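Local coordinates for protein SCO1, mitochondrial (Saccharomyces cerevisiae, PDB 2B7K) that is needed for cytochrome c oxidase subunits to accumulate in mitochondria and is thought to carry copper or help insert it into the oxidase, at residues S44-G49 against Y149-E154; Y75-Q80 against K173-V178; L79-I84 against P105-L110; S145-L150 against V158-R163. All coordinates share one frame; numbering follows the deposited sequence.

Contact 1 (S44-G49 against Y149-E154); sequences SIIYFG and YLMDPE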
loop_
_atom_site.group_PDB
_atom_site.type_symbol
_atom_site.label_atom_id
_atom_site.label_comp_id
_atom_site.label_asym_id
_atom_site.label_seq_id
_atom_site.Cartn_x
_atom_site.Cartn_y
_atom_site.Cartn_z
ATOM N N SER A 44 1.652 2.723 -7.569
ATOM C CA SER A 44 1.392 1.798 -6.484
ATOM C C SER A 44 0.860 2.559 -5.288
ATOM O O SER A 44 1.176 3.727 -5.098
ATOM C CB SER A 44 2.687 1.074 -6.096
ATOM O OG SER A 44 3.256 0.400 -7.212
ATOM N N ILE A 45 0.032 1.897 -4.492
ATOM C CA ILE A 45 -0.492 2.519 -3.292
ATOM C C ILE A 45 -0.202 1.523 -2.170
ATOM O O ILE A 45 -0.634 0.371 -2.205
ATOM C CB ILE A 45 -2.002 2.849 -3.434
ATOM C CG1 ILE A 45 -2.462 3.615 -2.192
ATOM C CG2 ILE A 45 -2.816 1.575 -3.678
ATOM C CD1 ILE A 45 -3.759 4.401 -2.386
ATOM N N ILE A 46 0.571 1.979 -1.195
ATOM C CA ILE A 46 0.999 1.142 -0.087
ATOM C C ILE A 46 0.356 1.479 1.246
ATOM O O ILE A 46 0.222 2.647 1.609
ATOM C CB ILE A 46 2.525 1.243 0.080
ATOM C CG1 ILE A 46 3.205 0.877 -1.241
ATOM C CG2 ILE A 46 2.996 0.335 1.211
ATOM C CD1 ILE A 46 4.694 1.165 -1.260
ATOM N N TYR A 47 -0.041 0.442 1.971
ATOM C CA TYR A 47 -0.641 0.632 3.285
ATOM C C TYR A 47 0.055 -0.300 4.260
ATOM O O TYR A 47 0.173 -1.495 3.999
ATOM C CB TYR A 47 -2.139 0.312 3.261
ATOM C CG TYR A 47 -2.788 0.432 4.628
ATOM C CD1 TYR A 47 -2.911 1.671 5.255
ATOM C CD2 TYR A 47 -3.228 -0.699 5.313
ATOM C CE1 TYR A 47 -3.454 1.782 6.540
ATOM C CE2 TYR A 47 -3.770 -0.604 6.597
ATOM C CZ TYR A 47 -3.877 0.640 7.205
ATOM O OH TYR A 47 -4.386 0.729 8.488
ATOM N N PHE A 48 0.519 0.259 5.374
ATOM C CA PHE A 48 1.188 -0.513 6.416
ATOM C C PHE A 48 0.176 -0.789 7.533
ATOM O O PHE A 48 -0.525 0.117 7.974
ATOM C CB PHE A 48 2.365 0.284 7.004
ATOM C CG PHE A 48 3.577 0.331 6.125
ATOM C CD1 PHE A 48 4.630 -0.561 6.319
ATOM C CD2 PHE A 48 3.675 1.270 5.105
ATOM C CE1 PHE A 48 5.769 -0.520 5.510
ATOM C CE2 PHE A 48 4.809 1.323 4.286
ATOM C CZ PHE A 48 5.859 0.424 4.490
ATOM N N GLY A 49 0.088 -2.040 7.969
ATOM C CA GLY A 49 -0.826 -2.398 9.046
ATOM C C GLY A 49 -0.535 -3.823 9.479
ATOM O O GLY A 49 0.556 -4.327 9.223
ATOM N N TYR A 149 0.440 5.352 0.991
ATOM C CA TYR A 149 1.553 5.991 0.299
ATOM C C TYR A 149 1.452 5.731 -1.195
ATOM O O TYR A 149 1.495 4.580 -1.638
ATOM C CB TYR A 149 2.894 5.457 0.833
ATOM C CG TYR A 149 3.027 5.585 2.337
ATOM C CD1 TYR A 149 2.369 4.704 3.191
ATOM C CD2 TYR A 149 3.770 6.621 2.903
ATOM C CE1 TYR A 149 2.443 4.854 4.583
ATOM C CE2 TYR A 149 3.851 6.780 4.285
ATOM C CZ TYR A 149 3.184 5.896 5.116
ATOM O OH TYR A 149 3.238 6.070 6.480
ATOM N N LEU A 150 1.303 6.803 -1.967
ATOM C CA LEU A 150 1.191 6.695 -3.417
ATOM C C LEU A 150 2.574 6.844 -4.037
ATOM O O LEU A 150 3.239 7.857 -3.828
ATOM C CB LEU A 150 0.261 7.785 -3.955
ATOM C CG LEU A 150 -0.097 7.678 -5.443
ATOM C CD1 LEU A 150 -0.849 6.377 -5.700
ATOM C CD2 LEU A 150 -0.947 8.868 -5.845
ATOM N N MET A 151 3.001 5.836 -4.798
ATOM C CA MET A 151 4.321 5.857 -5.430
ATOM C C MET A 151 4.150 5.860 -6.945
ATOM O O MET A 151 3.359 5.082 -7.478
ATOM C CB MET A 151 5.124 4.621 -5.011
ATOM C CG MET A 151 5.066 4.294 -3.517
ATOM S SD MET A 151 5.719 5.594 -2.437
ATOM C CE MET A 151 7.478 5.306 -2.584
ATOM N N ASP A 152 4.890 6.725 -7.641
ATOM C CA ASP A 152 4.766 6.802 -9.095
ATOM C C ASP A 152 5.540 5.714 -9.844
ATOM O O ASP A 152 6.276 4.930 -9.241
ATOM C CB ASP A 152 5.163 8.202 -9.603
ATOM C CG ASP A 152 6.648 8.500 -9.461
ATOM O OD1 ASP A 152 7.466 7.561 -9.389
ATOM O OD2 ASP A 152 6.998 9.700 -9.446
ATOM N N PRO A 153 5.367 5.641 -11.177
ATOM C CA PRO A 153 6.046 4.640 -12.011
ATOM C C PRO A 153 7.568 4.611 -11.917
ATOM O O PRO A 153 8.200 3.676 -12.403
ATOM C CB PRO A 153 5.554 4.976 -13.416
ATOM C CG PRO A 153 4.158 5.443 -13.156
ATOM C CD PRO A 153 4.352 6.361 -11.965
ATOM N N GLU A 154 8.156 5.632 -11.304
ATOM C CA GLU A 154 9.606 5.668 -11.142
ATOM C C GLU A 154 9.966 5.268 -9.715
ATOM O O GLU A 154 11.118 5.371 -9.299
ATOM C CB GLU A 154 10.149 7.065 -11.465
ATOM C CG GLU A 154 9.965 7.452 -12.928
ATOM C CD GLU A 154 10.441 8.857 -13.242
ATOM O OE1 GLU A 154 10.314 9.275 -14.412
ATOM O OE2 GLU A 154 10.940 9.545 -12.326
#
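Phe48 turns the edge of its ring toward the face of Tyr149 in an offset edge-to-face pair, the planes at 89° and the centroids 5.8 Å apart. The touching atoms are Phe48 CD2 and Tyr149 CE1, 3.8 Å from each other. Tyr149 has CG beside its own backbone N (chi1 -54°), which sets the ring edge-on to the neighbouring strand, Tyr149 CD1 3.4 Å from Ile46 O, which lies in the ring plane. Further along the same face, Ile46 CD1 meets Met151 CG at 3.9 Å; beyond CG the methionine chain bends twice and turns off from strand 44-49. The opposite face carries Ile45 and Leu150, a non-hydrogen-bonded antiparallel pair. Leu150 CD1 lies 3.4 Å from Ser44 O and reaches Ile45 CB more loosely. Two hydrogen-bonded pairs flank it. Ser44 and Met151 exchange both N-H groups, the bond from Met151 N to Ser44 O being 2.8 Å and nearly straight at 173°; Ile46 and Tyr149 do the same, with Tyr149 N 2.8 Å from Ile46 O. Just past the strand, Asp152 OD1 accepts from Glu154 N in an Asx turn. Strand 44-49 lies inside the thioredoxin-like sheet of the soluble domain, which probably binds copper, and strand 148-151 separates it from the edge strand 157-161. Strand 44-49 is bonded along its other edge to strand 80-85, Ser44 OG pairs with Gln80, helix 56-75 covers Ile45 through Leu64, and Tyr124 packs on Ile46, Phe48 and Met151 on the opposite face.

Contact 2 (Y75-Q80 against K173-V178); sequences YGITLQ and KIVEHV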
loop_
_atom_site.group_PDB
_atom_site.type_symbol
_atom_site.label_atom_id
_atom_site.label_comp_id
_atom_site.label_asym_id
_atom_site.label_seq_id
_atom_site.Cartn_x
_atom_site.Cartn_y
_atom_site.Cartn_z
ATOM N N TYR A 75 -12.597 5.797 -14.102
ATOM C CA TYR A 75 -11.472 6.444 -14.771
ATOM C C TYR A 75 -10.545 5.503 -15.528
ATOM O O TYR A 75 -9.592 5.949 -16.168
ATOM C CB TYR A 75 -10.664 7.257 -13.751
ATOM C CG TYR A 75 -11.495 8.265 -12.997
ATOM C CD1 TYR A 75 -12.185 7.904 -11.841
ATOM C CD2 TYR A 75 -11.635 9.569 -13.469
ATOM C CE1 TYR A 75 -13.000 8.819 -11.172
ATOM C CE2 TYR A 75 -12.449 10.492 -12.811
ATOM C CZ TYR A 75 -13.129 10.111 -11.664
ATOM O OH TYR A 75 -13.940 11.019 -11.015
ATOM N N GLY A 76 -10.821 4.206 -15.460
ATOM C CA GLY A 76 -9.985 3.238 -16.146
ATOM C C GLY A 76 -8.561 3.250 -15.627
ATOM O O GLY A 76 -7.609 2.995 -16.371
ATOM N N ILE A 77 -8.413 3.558 -14.343
ATOM C CA ILE A 77 -7.103 3.600 -13.707
ATOM C C ILE A 77 -6.914 2.335 -12.888
ATOM O O ILE A 77 -7.800 1.949 -12.125
ATOM C CB ILE A 77 -6.974 4.827 -12.763
ATOM C CG1 ILE A 77 -6.868 6.111 -13.588
ATOM C CG2 ILE A 77 -5.763 4.664 -11.845
ATOM C CD1 ILE A 77 -6.855 7.387 -12.748
ATOM N N THR A 78 -5.761 1.695 -13.051
ATOM C CA THR A 78 -5.446 0.479 -12.309
ATOM C C THR A 78 -4.175 0.693 -11.484
ATOM O O THR A 78 -3.108 0.961 -12.034
ATOM C CB THR A 78 -5.206 -0.716 -13.258
ATOM O OG1 THR A 78 -6.367 -0.929 -14.068
ATOM C CG2 THR A 78 -4.915 -1.980 -12.458
ATOM N N LEU A 79 -4.293 0.583 -10.167
ATOM C CA LEU A 79 -3.139 0.757 -9.295
ATOM C C LEU A 79 -2.611 -0.598 -8.836
ATOM O O LEU A 79 -3.255 -1.631 -9.037
ATOM C CB LEU A 79 -3.514 1.567 -8.049
ATOM C CG LEU A 79 -4.164 2.943 -8.188
ATOM C CD1 LEU A 79 -4.503 3.462 -6.795
ATOM C CD2 LEU A 79 -3.229 3.912 -8.904
ATOM N N GLN A 80 -1.426 -0.578 -8.231
ATOM C CA GLN A 80 -0.809 -1.775 -7.666
ATOM C C GLN A 80 -0.944 -1.581 -6.158
ATOM O O GLN A 80 -0.102 -0.937 -5.534
ATOM C CB GLN A 80 0.682 -1.872 -8.028
ATOM C CG GLN A 80 1.395 -2.994 -7.256
ATOM C CD GLN A 80 2.800 -3.283 -7.752
ATOM O OE1 GLN A 80 3.108 -4.416 -8.129
ATOM N NE2 GLN A 80 3.659 -2.268 -7.746
ATOM N N LYS A 173 -7.868 12.862 -5.658
ATOM C CA LYS A 173 -6.443 13.123 -5.494
ATOM C C LYS A 173 -5.579 12.154 -6.292
ATOM O O LYS A 173 -4.583 12.547 -6.898
ATOM C CB LYS A 173 -6.064 13.046 -4.010
ATOM C CG LYS A 173 -4.648 13.519 -3.702
ATOM C CD LYS A 173 -4.503 15.009 -3.981
ATOM C CE LYS A 173 -3.162 15.542 -3.508
ATOM N NZ LYS A 173 -3.056 17.013 -3.720
ATOM N N ILE A 174 -5.950 10.878 -6.289
ATOM C CA ILE A 174 -5.189 9.886 -7.030
ATOM C C ILE A 174 -5.300 10.149 -8.534
ATOM O O ILE A 174 -4.299 10.128 -9.248
ATOM C CB ILE A 174 -5.684 8.462 -6.679
ATOM C CG1 ILE A 174 -5.370 8.180 -5.206
ATOM C CG2 ILE A 174 -5.024 7.429 -7.578
ATOM C CD1 ILE A 174 -5.954 6.889 -4.674
ATOM N N VAL A 175 -6.512 10.416 -9.009
ATOM C CA VAL A 175 -6.721 10.694 -10.427
ATOM C C VAL A 175 -5.820 11.843 -10.881
ATOM O O VAL A 175 -5.160 11.756 -11.914
ATOM C CB VAL A 175 -8.197 11.056 -10.705
ATOM C CG1 VAL A 175 -8.375 11.462 -12.172
ATOM C CG2 VAL A 175 -9.089 9.860 -10.374
ATOM N N GLU A 176 -5.793 12.911 -10.093
ATOM C CA GLU A 176 -4.975 14.087 -10.390
ATOM C C GLU A 176 -3.514 13.702 -10.642
ATOM O O GLU A 176 -2.901 14.139 -11.621
ATOM C CB GLU A 176 -5.071 15.075 -9.221
ATOM C CG GLU A 176 -4.342 16.392 -9.427
ATOM C CD GLU A 176 -4.525 17.346 -8.257
ATOM O OE1 GLU A 176 -3.989 18.473 -8.316
ATOM O OE2 GLU A 176 -5.205 16.972 -7.277
ATOM N N HIS A 177 -2.962 12.877 -9.761
ATOM C CA HIS A 177 -1.577 12.425 -9.880
ATOM C C HIS A 177 -1.327 11.535 -11.090
ATOM O O HIS A 177 -0.333 11.695 -11.795
ATOM C CB HIS A 177 -1.163 11.665 -8.618
ATOM C CG HIS A 177 -0.806 12.550 -7.467
ATOM N ND1 HIS A 177 0.322 13.342 -7.462
ATOM C CD2 HIS A 177 -1.434 12.782 -6.291
ATOM C CE1 HIS A 177 0.375 14.022 -6.331
ATOM N NE2 HIS A 177 -0.679 13.701 -5.603
ATOM N N VAL A 178 -2.223 10.582 -11.318
ATOM C CA VAL A 178 -2.070 9.657 -12.430
ATOM C C VAL A 178 -2.182 10.334 -13.789
ATOM O O VAL A 178 -1.344 10.113 -14.670
ATOM C CB VAL A 178 -3.118 8.522 -12.346
ATOM C CG1 VAL A 178 -2.999 7.598 -13.546
ATOM C CG2 VAL A 178 -2.916 7.741 -11.061
#
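The turn that leads from helix 56-75 into strand 80-85 packs here against one side of the C-terminal helix 169-180. At its start the Tyr75 ring lies across Val175, whose methyl CG2 sits over the ring centre, 3.8 Å from the centroid and only 8° off the normal, a clear CH-pi contact. Val175 has CG1 anti to its backbone N (chi1 175°); this leaves CG2 to point at the ring while Val175 CG1 reaches Tyr75 CD2 at 4.0 Å. Gly76 follows with positive phi, the first residue to leave helical geometry, and turns the chain so that Ile77 also faces the helix. Ile77 and Val178 then meet tip to tip, Ile77 CD1 resting 3.9 Å from Val178 CB. The same methyl, Ile77 CD1, lies 4.0 Å from Val175 CA, lodged between the two valines nearly one helical turn apart. In the thioredoxin-like fold this places the last helix on the face of the sheet that helix 56-75 also covers, and Leu71 of that helix touches Leu79, Ile174 and Val175. Deeper in, Leu79 crosses Ile174 at a slant, with Leu79 CD1 4.1 Å from Ile174 CG2. Leu79 CD2 also approaches Val178 CG2, more loosely at 4.4 Å. Leu79 and Ile174 both continue onto Ile45 of strand 44-49, so apolar cover runs from the partly exposed Val178 into the sheet.

Contact 3 (L79-I84 against P105-L110); sequences LQPLFI and PSILGL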
loop_
_atom_site.group_PDB
_atom_site.type_symbol
_atom_site.label_atom_id
_atom_site.label_comp_id
_atom_site.label_asym_id
_atom_site.label_seq_id
_atom_site.Cartn_x
_atom_site.Cartn_y
_atom_site.Cartn_z
ATOM N N LEU A 79 -4.293 0.583 -10.167
ATOM C CA LEU A 79 -3.139 0.757 -9.295
ATOM C C LEU A 79 -2.611 -0.598 -8.836
ATOM O O LEU A 79 -3.255 -1.631 -9.037
ATOM C CB LEU A 79 -3.514 1.567 -8.049
ATOM C CG LEU A 79 -4.164 2.943 -8.188
ATOM C CD1 LEU A 79 -4.503 3.462 -6.795
ATOM C CD2 LEU A 79 -3.229 3.912 -8.904
ATOM N N GLN A 80 -1.426 -0.578 -8.231
ATOM C CA GLN A 80 -0.809 -1.775 -7.666
ATOM C C GLN A 80 -0.944 -1.581 -6.158
ATOM O O GLN A 80 -0.102 -0.937 -5.534
ATOM C CB GLN A 80 0.682 -1.872 -8.028
ATOM C CG GLN A 80 1.395 -2.994 -7.256
ATOM C CD GLN A 80 2.800 -3.283 -7.752
ATOM O OE1 GLN A 80 3.108 -4.416 -8.129
ATOM N NE2 GLN A 80 3.659 -2.268 -7.746
ATOM N N PRO A 81 -2.018 -2.115 -5.559
ATOM C CA PRO A 81 -2.235 -1.975 -4.116
ATOM C C PRO A 81 -1.432 -2.990 -3.326
ATOM O O PRO A 81 -1.465 -4.190 -3.616
ATOM C CB PRO A 81 -3.740 -2.167 -3.973
ATOM C CG PRO A 81 -4.045 -3.155 -5.042
ATOM C CD PRO A 81 -3.175 -2.753 -6.212
ATOM N N LEU A 82 -0.713 -2.499 -2.319
ATOM C CA LEU A 82 0.135 -3.355 -1.500
ATOM C C LEU A 82 -0.148 -3.173 -0.019
ATOM O O LEU A 82 -0.228 -2.045 0.466
ATOM C CB LEU A 82 1.611 -3.025 -1.765
ATOM C CG LEU A 82 2.051 -3.115 -3.229
ATOM C CD1 LEU A 82 3.442 -2.509 -3.398
ATOM C CD2 LEU A 82 2.037 -4.574 -3.661
ATOM N N PHE A 83 -0.317 -4.290 0.684
ATOM C CA PHE A 83 -0.542 -4.275 2.125
ATOM C C PHE A 83 0.724 -4.842 2.756
ATOM O O PHE A 83 1.026 -6.021 2.599
ATOM C CB PHE A 83 -1.731 -5.155 2.509
ATOM C CG PHE A 83 -1.972 -5.235 3.998
ATOM C CD1 PHE A 83 -1.910 -6.456 4.660
ATOM C CD2 PHE A 83 -2.266 -4.090 4.733
ATOM C CE1 PHE A 83 -2.141 -6.536 6.046
ATOM C CE2 PHE A 83 -2.498 -4.155 6.113
ATOM C CZ PHE A 83 -2.436 -5.378 6.770
ATOM N N ILE A 84 1.475 -4.001 3.452
ATOM C CA ILE A 84 2.707 -4.461 4.082
ATOM C C ILE A 84 2.487 -4.603 5.578
ATOM O O ILE A 84 2.095 -3.648 6.251
ATOM C CB ILE A 84 3.870 -3.477 3.835
ATOM C CG1 ILE A 84 4.080 -3.286 2.329
ATOM C CG2 ILE A 84 5.151 -4.026 4.462
ATOM C CD1 ILE A 84 5.263 -2.396 1.979
ATOM N N PRO A 105 -9.692 -8.075 -4.019
ATOM C CA PRO A 105 -8.795 -9.104 -4.562
ATOM C C PRO A 105 -7.470 -8.617 -5.147
ATOM O O PRO A 105 -6.530 -9.395 -5.259
ATOM C CB PRO A 105 -9.654 -9.790 -5.627
ATOM C CG PRO A 105 -11.068 -9.521 -5.173
ATOM C CD PRO A 105 -10.985 -8.095 -4.724
ATOM N N SER A 106 -7.400 -7.346 -5.533
ATOM C CA SER A 106 -6.177 -6.801 -6.119
ATOM C C SER A 106 -5.100 -6.485 -5.088
ATOM O O SER A 106 -3.920 -6.357 -5.430
ATOM C CB SER A 106 -6.483 -5.533 -6.919
ATOM O OG SER A 106 -7.147 -5.850 -8.127
ATOM N N ILE A 107 -5.505 -6.357 -3.833
ATOM C CA ILE A 107 -4.558 -6.047 -2.772
ATOM C C ILE A 107 -3.592 -7.210 -2.565
ATOM O O ILE A 107 -4.001 -8.355 -2.374
ATOM C CB ILE A 107 -5.294 -5.733 -1.450
ATOM C CG1 ILE A 107 -6.247 -4.547 -1.652
ATOM C CG2 ILE A 107 -4.281 -5.398 -0.358
ATOM C CD1 ILE A 107 -7.211 -4.326 -0.490
ATOM N N LEU A 108 -2.301 -6.915 -2.628
ATOM C CA LEU A 108 -1.293 -7.954 -2.449
ATOM C C LEU A 108 -0.594 -7.763 -1.121
ATOM O O LEU A 108 -0.039 -6.692 -0.854
ATOM C CB LEU A 108 -0.269 -7.896 -3.579
ATOM C CG LEU A 108 0.846 -8.950 -3.568
ATOM C CD1 LEU A 108 0.258 -10.342 -3.774
ATOM C CD2 LEU A 108 1.851 -8.622 -4.665
ATOM N N GLY A 109 -0.603 -8.807 -0.301
ATOM C CA GLY A 109 0.046 -8.729 0.994
ATOM C C GLY A 109 1.533 -9.020 0.895
ATOM O O GLY A 109 1.943 -9.947 0.184
ATOM N N LEU A 110 2.341 -8.218 1.588
ATOM C CA LEU A 110 3.795 -8.409 1.594
ATOM C C LEU A 110 4.265 -8.624 3.021
ATOM O O LEU A 110 3.776 -7.977 3.947
ATOM C CB LEU A 110 4.527 -7.182 1.040
ATOM C CG LEU A 110 4.193 -6.673 -0.362
ATOM C CD1 LEU A 110 5.163 -5.555 -0.735
ATOM C CD2 LEU A 110 4.289 -7.818 -1.373
HETATM O O HOH W 1 -1.154 -5.469 -6.152
#
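Leu82, Leu108, Leu110 and Ile84 form the apolar centre on one face of two parallel strands, the pair joined by helix 93-100 in a beta-alpha-beta crossover of the thioredoxin-like fold. Leu82 and Leu108 run alongside each other in the same direction, Leu82 CD2 4.0 Å from Leu108 CB. Leu110 slants across Ile84 and sets its CD1 4.0 Å from Ile84 CG1; Phe34 of strand 33-35 lies against Leu82, Leu108 and Leu110. The other face is held by Phe83 and Ile107. Ile107 has CG2 anti to its backbone N, and this branch touches Phe83 CB at 3.8 Å, whereas the phenyl ring, with chi1 177°, leads off toward Leu61 of helix 56-75. The side chain of Phe83 is about 5 Å from that of Cys57, a probable copper ligand. Gly109 stands opposite Phe83 and contributes only backbone. Between the faces three bonds zigzag from strand to strand: Leu108 N to Pro81 O, Phe83 N to Leu108 O, whose donor stands above the carbonyl plane, and Leu110 N to Phe83 O, 2.8 Å long. At the start of the strand Pro81 sets CB against Ile107 CG1 and CG 3.2 Å from Ser106 O. At this polar edge a water donates to two carbonyls, at 2.9 Å from Pro81 O and 3.0 Å from Ser106 O, bridging the strand and the loop before its partner, where Pro81 has no N-H to give.

Contact 4 (S145-L150 against V158-R163); sequences SIFFYL and VDALGR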
loop_
_atom_site.group_PDB
_atom_site.type_symbol
_atom_site.label_atom_id
_atom_site.label_comp_id
_atom_site.label_asym_id
_atom_site.label_seq_id
_atom_site.Cartn_x
_atom_site.Cartn_y
_atom_site.Cartn_z
ATOM N N SER A 145 -0.859 3.331 11.689
ATOM C CA SER A 145 -1.191 2.605 10.459
ATOM C C SER A 145 -2.335 3.413 9.861
ATOM O O SER A 145 -3.438 2.896 9.661
ATOM C CB SER A 145 -1.673 1.184 10.775
ATOM O OG SER A 145 -0.667 0.437 11.437
ATOM N N ILE A 146 -2.062 4.684 9.573
ATOM C CA ILE A 146 -3.090 5.575 9.066
ATOM C C ILE A 146 -2.893 6.229 7.698
ATOM O O ILE A 146 -3.798 6.909 7.223
ATOM C CB ILE A 146 -3.362 6.697 10.092
ATOM C CG1 ILE A 146 -2.056 7.438 10.399
ATOM C CG2 ILE A 146 -3.953 6.105 11.362
ATOM C CD1 ILE A 146 -2.194 8.568 11.396
ATOM N N PHE A 147 -1.738 6.056 7.062
ATOM C CA PHE A 147 -1.544 6.671 5.739
ATOM C C PHE A 147 -1.448 5.662 4.608
ATOM O O PHE A 147 -1.041 4.523 4.819
ATOM C CB PHE A 147 -0.247 7.490 5.661
ATOM C CG PHE A 147 -0.227 8.703 6.531
ATOM C CD1 PHE A 147 0.433 8.683 7.753
ATOM C CD2 PHE A 147 -0.847 9.878 6.116
ATOM C CE1 PHE A 147 0.480 9.822 8.558
ATOM C CE2 PHE A 147 -0.807 11.022 6.913
ATOM C CZ PHE A 147 -0.143 10.995 8.134
ATOM N N PHE A 148 -1.831 6.106 3.412
ATOM C CA PHE A 148 -1.682 5.304 2.204
ATOM C C PHE A 148 -0.563 6.066 1.489
ATOM O O PHE A 148 -0.593 7.299 1.433
ATOM C CB PHE A 148 -2.942 5.316 1.332
ATOM C CG PHE A 148 -4.071 4.495 1.882
ATOM C CD1 PHE A 148 -5.117 5.102 2.565
ATOM C CD2 PHE A 148 -4.094 3.114 1.705
ATOM C CE1 PHE A 148 -6.181 4.343 3.064
ATOM C CE2 PHE A 148 -5.149 2.348 2.201
ATOM C CZ PHE A 148 -6.194 2.966 2.880
ATOM N N TYR A 149 0.440 5.352 0.991
ATOM C CA TYR A 149 1.553 5.991 0.299
ATOM C C TYR A 149 1.452 5.731 -1.195
ATOM O O TYR A 149 1.495 4.580 -1.638
ATOM C CB TYR A 149 2.894 5.457 0.833
ATOM C CG TYR A 149 3.027 5.585 2.337
ATOM C CD1 TYR A 149 2.369 4.704 3.191
ATOM C CD2 TYR A 149 3.770 6.621 2.903
ATOM C CE1 TYR A 149 2.443 4.854 4.583
ATOM C CE2 TYR A 149 3.851 6.780 4.285
ATOM C CZ TYR A 149 3.184 5.896 5.116
ATOM O OH TYR A 149 3.238 6.070 6.480
ATOM N N LEU A 150 1.303 6.803 -1.967
ATOM C CA LEU A 150 1.191 6.695 -3.417
ATOM C C LEU A 150 2.574 6.844 -4.037
ATOM O O LEU A 150 3.239 7.857 -3.828
ATOM C CB LEU A 150 0.261 7.785 -3.955
ATOM C CG LEU A 150 -0.097 7.678 -5.443
ATOM C CD1 LEU A 150 -0.849 6.377 -5.700
ATOM C CD2 LEU A 150 -0.947 8.868 -5.845
ATOM N N VAL A 158 4.932 10.319 -4.099
ATOM C CA VAL A 158 4.312 11.528 -4.617
ATOM C C VAL A 158 3.252 12.095 -3.688
ATOM O O VAL A 158 2.950 13.286 -3.749
ATOM C CB VAL A 158 3.692 11.297 -6.007
ATOM C CG1 VAL A 158 4.788 11.047 -7.021
ATOM C CG2 VAL A 158 2.735 10.129 -5.967
ATOM N N ASP A 159 2.689 11.256 -2.821
ATOM C CA ASP A 159 1.664 11.742 -1.906
ATOM C C ASP A 159 1.201 10.698 -0.895
ATOM O O ASP A 159 1.263 9.499 -1.150
ATOM C CB ASP A 159 0.463 12.246 -2.715
ATOM C CG ASP A 159 -0.548 12.986 -1.866
ATOM O OD1 ASP A 159 -0.141 13.909 -1.127
ATOM O OD2 ASP A 159 -1.751 12.656 -1.946
ATOM N N ALA A 160 0.749 11.170 0.261
ATOM C CA ALA A 160 0.245 10.292 1.306
ATOM C C ALA A 160 -1.202 10.677 1.552
ATOM O O ALA A 160 -1.531 11.859 1.652
ATOM C CB ALA A 160 1.054 10.461 2.579
ATOM N N LEU A 161 -2.075 9.686 1.632
ATOM C CA LEU A 161 -3.479 9.976 1.870
ATOM C C LEU A 161 -3.842 9.513 3.268
ATOM O O LEU A 161 -3.821 8.315 3.568
ATOM C CB LEU A 161 -4.361 9.288 0.822
ATOM C CG LEU A 161 -4.096 9.725 -0.625
ATOM C CD1 LEU A 161 -2.997 8.868 -1.227
ATOM C CD2 LEU A 161 -5.368 9.588 -1.448
ATOM N N GLY A 162 -4.136 10.483 4.125
ATOM C CA GLY A 162 -4.506 10.193 5.496
ATOM C C GLY A 162 -5.985 9.897 5.649
ATOM O O GLY A 162 -6.719 9.792 4.667
ATOM N N ARG A 163 -6.431 9.777 6.892
ATOM C CA ARG A 163 -7.821 9.464 7.154
ATOM C C ARG A 163 -8.782 10.592 6.825
ATOM O O ARG A 163 -9.990 10.389 6.796
ATOM C CB ARG A 163 -7.992 9.030 8.604
ATOM C CG ARG A 163 -7.324 7.701 8.901
ATOM C CD ARG A 163 -7.871 7.093 10.174
ATOM N NE ARG A 163 -7.422 7.806 11.360
ATOM C CZ ARG A 163 -7.932 7.624 12.574
ATOM N NH1 ARG A 163 -7.459 8.315 13.598
ATOM N NH2 ARG A 163 -8.920 6.756 12.760
#
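Leu150 and Val158 make the close end of this contact: Val158 CG2 sits 3.2 Å from Leu150 O and also touches Leu150 CG, 3.8 Å away. Val158 places that methyl between its own N and carbonyl carbon (chi1 -68° for the other branch), which turns it inward over the leucine. Two straight bonds pin the same spot, Leu150 N to Asp159 O at 2.8 Å and Val158 N to Leu150 O at 174°. Because Val158 and Asp159 both face Leu150, the strand carries a classic beta bulge. The strands form a beta hairpin at the edge of the thioredoxin-like sheet, strand 157-161 being its outermost member within the chain. In the middle, Phe148 and Leu161 are a hydrogen-bonded pair, Phe148 CD1 meeting Leu161 O at 3.6 Å near the ring plane; their side chains turn to the helix side, Phe148 onto Trp67 and Leu161 onto Ile174. The packing is looser toward solvent, where exposed Phe147 lays CD2 obliquely against Gly162 CA at 3.7 Å and touches Ala160 CB at 4.1 Å, the lack of a side chain at Gly162 letting the ring come this close. Furthest out, a bend in the Arg163 chain (chi3 -72°) brings NE to 3.9 Å from Ile146 CG2. Ile146 lies about 6 Å, side chain to side chain, from His144, a probable copper ligand, and Arg163 also touches Glu60 of helix 56-75.

Contacts 1, 3 and 4 belong to one mixed sheet, in which strands 108-111, 80-85, 44-49, 148-151 and 157-161 run side by side in that order. Contact 1 is central, about 9 Å from contact 3 and 8 Å from contact 4, centre to centre; it shares Tyr149 and Leu150 with contact 4. Contact 2 lies about 14 Å from contact 4, centre to centre, and packs helix 169-180 over the face that helix 56-75 also covers, sharing Leu79 and Gln80 with contact 3. Along the chain, contact 3 is nested within the loop of contact 1, and contact 4 within that of contact 2. Together they join distant sequence around a sheet that borders the probable copper ligands Cys53, Cys57 and His144.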